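PDB 3HAZ: proline dehydrogenase from Bradyrhizobium japonicum USDA 110, which probably oxidises L-proline to L-glutamate in two steps, through an FAD-dependent proline dehydrogenase and an NAD-dependent aldehyde dehydrogenase joined in one chain. Local coordinates for residues 809-814 / 874-879. Numbering follows the deposited sequence.
Sequences RMIEMV and IFELTE
Ile811 and Val814, three residues apart on one face of helix 804-819, meet Glu876 and Ile874, two residues apart on strand 873-876. Walking down the helix, the first landmark is the opposite face, where Arg809 NE lies 3.1 Å from Glu812 OE1 in a salt bridge just under one turn long. The pair is also hydrogen-bonded, bent at 141° (N-H...O), with the carboxylate oxygen somewhat out of the guanidinium plane; it stays clear of the strand. Ile811 has CG1 anti to the carbonyl carbon (chi1 -73°) and then runs on extended, carrying its CD1 methyl to 3.7 Å from Glu876 OE1, a van der Waals touch only, the two side chains crossing at about a right angle. The glutamate reaches this spot stretched out, CG anti to its backbone N (chi1 171°). Other residues do the polar work of its buried carboxylate: OE1 is hydrogen-bonded to His859 NE2 and OE2 forms a salt bridge with Arg896 NE, which probably favours the charged form. One turn on, Val814 offers its CG1 methyl to CD1 of Ile874 at 3.7 Å, a methyl-to-methyl meeting of obliquely crossing side chains. Ile874 CD1 also lies 4.1 Å from Val814 C. Only 159 Å² is buried. The contact forms part of the layer where helix 804-819 lies against the mixed sheet of the aldehyde dehydrogenase module: strand 873-876 runs between antiparallel 857-861 and parallel 891-897, Ile811 also touches His859 and Arg896, Val814 rests on Leu892, and helix 775-787 adds Val782 against Val814 and Phe787 against Ile874.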
loop_
_atom_site.group_PDB
_atom_site.type_symbol
_atom_site.label_atom_id
_atom_site.label_comp_id
_atom_site.label_asym_id
_atom_site.label_seq_id
_atom_site.Cartn_x
_atom_site.Cartn_y
_atom_site.Cartn_z
ATOM N N ARG A 809 -28.998 -48.673 17.951
ATOM C CA ARG A 809 -29.773 -47.682 17.210
ATOM C C ARG A 809 -29.079 -47.324 15.897
ATOM O O ARG A 809 -29.698 -47.320 14.834
ATOM C CB ARG A 809 -29.993 -46.430 18.066
ATOM C CG ARG A 809 -30.560 -45.233 17.307
ATOM C CD ARG A 809 -31.893 -45.576 16.665
ATOM N NE ARG A 809 -32.784 -46.272 17.596
ATOM C CZ ARG A 809 -33.428 -45.693 18.606
ATOM N NH1 ARG A 809 -34.217 -46.420 19.392
ATOM N NH2 ARG A 809 -33.285 -44.394 18.837
ATOM N N MET A 810 -27.787 -47.040 15.958
ATOM C CA MET A 810 -27.060 -46.688 14.737
ATOM C C MET A 810 -27.070 -47.812 13.694
ATOM O O MET A 810 -27.311 -47.570 12.509
ATOM C CB MET A 810 -25.642 -46.230 15.066
ATOM C CG MET A 810 -25.612 -44.816 15.674
ATOM S SD MET A 810 -23.944 -44.184 15.877
ATOM C CE MET A 810 -24.245 -42.613 16.705
ATOM N N ILE A 811 -26.846 -49.042 14.143
ATOM C CA ILE A 811 -26.828 -50.186 13.241
ATOM C C ILE A 811 -28.205 -50.409 12.618
ATOM O O ILE A 811 -28.331 -50.621 11.411
ATOM C CB ILE A 811 -26.359 -51.463 13.973
ATOM C CG1 ILE A 811 -24.852 -51.390 14.247
ATOM C CG2 ILE A 811 -26.709 -52.708 13.164
ATOM C CD1 ILE A 811 -24.343 -52.468 15.196
ATOM N N GLU A 812 -29.234 -50.357 13.454
ATOM C CA GLU A 812 -30.615 -50.493 13.010
ATOM C C GLU A 812 -31.009 -49.396 12.003
ATOM O O GLU A 812 -31.769 -49.642 11.059
ATOM C CB GLU A 812 -31.546 -50.473 14.233
ATOM C CG GLU A 812 -32.964 -50.017 13.956
ATOM C CD GLU A 812 -33.755 -49.746 15.236
ATOM O OE1 GLU A 812 -33.510 -48.710 15.906
ATOM O OE2 GLU A 812 -34.626 -50.577 15.569
ATOM N N MET A 813 -30.500 -48.186 12.198
ATOM C CA MET A 813 -30.857 -47.084 11.300
ATOM C C MET A 813 -30.142 -47.214 9.941
ATOM O O MET A 813 -30.731 -46.973 8.884
ATOM C CB MET A 813 -30.581 -45.725 11.952
ATOM C CG MET A 813 -31.460 -44.610 11.408
ATOM S SD MET A 813 -31.040 -42.966 12.011
ATOM C CE MET A 813 -31.415 -43.100 13.752
ATOM N N VAL A 814 -28.877 -47.612 9.970
ATOM C CA VAL A 814 -28.146 -47.879 8.727
ATOM C C VAL A 814 -28.827 -49.000 7.927
ATOM O O VAL A 814 -29.029 -48.882 6.716
ATOM C CB VAL A 814 -26.669 -48.213 9.001
ATOM C CG1 VAL A 814 -25.984 -48.751 7.738
ATOM C CG2 VAL A 814 -25.935 -46.969 9.542
ATOM N N ILE A 874 -24.709 -55.739 5.510
ATOM C CA ILE A 874 -24.085 -55.270 6.730
ATOM C C ILE A 874 -23.773 -56.456 7.622
ATOM O O ILE A 874 -24.670 -57.210 8.008
ATOM C CB ILE A 874 -24.991 -54.292 7.498
ATOM C CG1 ILE A 874 -25.379 -53.111 6.601
ATOM C CG2 ILE A 874 -24.285 -53.817 8.760
ATOM C CD1 ILE A 874 -26.565 -52.311 7.117
ATOM N N PHE A 875 -22.494 -56.622 7.936
ATOM C CA PHE A 875 -22.068 -57.644 8.878
ATOM C C PHE A 875 -21.454 -56.964 10.085
ATOM O O PHE A 875 -20.816 -55.914 9.963
ATOM C CB PHE A 875 -21.031 -58.583 8.251
ATOM C CG PHE A 875 -21.564 -59.406 7.124
ATOM C CD1 PHE A 875 -21.329 -59.036 5.809
ATOM C CD2 PHE A 875 -22.302 -60.552 7.375
ATOM C CE1 PHE A 875 -21.828 -59.794 4.769
ATOM C CE2 PHE A 875 -22.797 -61.312 6.339
ATOM C CZ PHE A 875 -22.558 -60.935 5.036
ATOM N N GLU A 876 -21.651 -57.564 11.251
ATOM C CA GLU A 876 -20.962 -57.110 12.449
ATOM C C GLU A 876 -19.896 -58.129 12.821
ATOM O O GLU A 876 -20.170 -59.326 12.928
ATOM C CB GLU A 876 -21.937 -56.890 13.616
ATOM C CG GLU A 876 -21.236 -56.613 14.945
ATOM C CD GLU A 876 -22.184 -56.139 16.037
ATOM O OE1 GLU A 876 -23.393 -55.986 15.767
ATOM O OE2 GLU A 876 -21.712 -55.907 17.167
ATOM N N LEU A 877 -18.680 -57.639 12.997
ATOM C CA LEU A 877 -17.542 -58.457 13.368
ATOM C C LEU A 877 -17.377 -58.419 14.875
ATOM O O LEU A 877 -17.714 -57.423 15.516
ATOM C CB LEU A 877 -16.274 -57.874 12.738
ATOM C CG LEU A 877 -15.841 -58.220 11.311
ATOM C CD1 LEU A 877 -17.014 -58.665 10.439
ATOM C CD2 LEU A 877 -15.066 -57.031 10.689
ATOM N N THR A 878 -16.830 -59.493 15.433
ATOM C CA THR A 878 -16.423 -59.510 16.829
ATOM C C THR A 878 -15.226 -58.590 17.006
ATOM O O THR A 878 -15.157 -57.818 17.959
ATOM C CB THR A 878 -16.024 -60.928 17.280
ATOM O OG1 THR A 878 -17.177 -61.776 17.274
ATOM C CG2 THR A 878 -15.431 -60.896 18.677
ATOM N N GLU A 879 -14.279 -58.680 16.077
ATOM C CA GLU A 879 -13.122 -57.790 16.084
ATOM C C GLU A 879 -12.699 -57.409 14.662
ATOM O O GLU A 879 -12.964 -58.144 13.707
ATOM C CB GLU A 879 -11.957 -58.422 16.847
ATOM C CG GLU A 879 -11.539 -59.777 16.323
ATOM C CD GLU A 879 -10.537 -60.462 17.231
ATOM O OE1 GLU A 879 -10.112 -59.839 18.229
ATOM O OE2 GLU A 879 -10.173 -61.623 16.945
#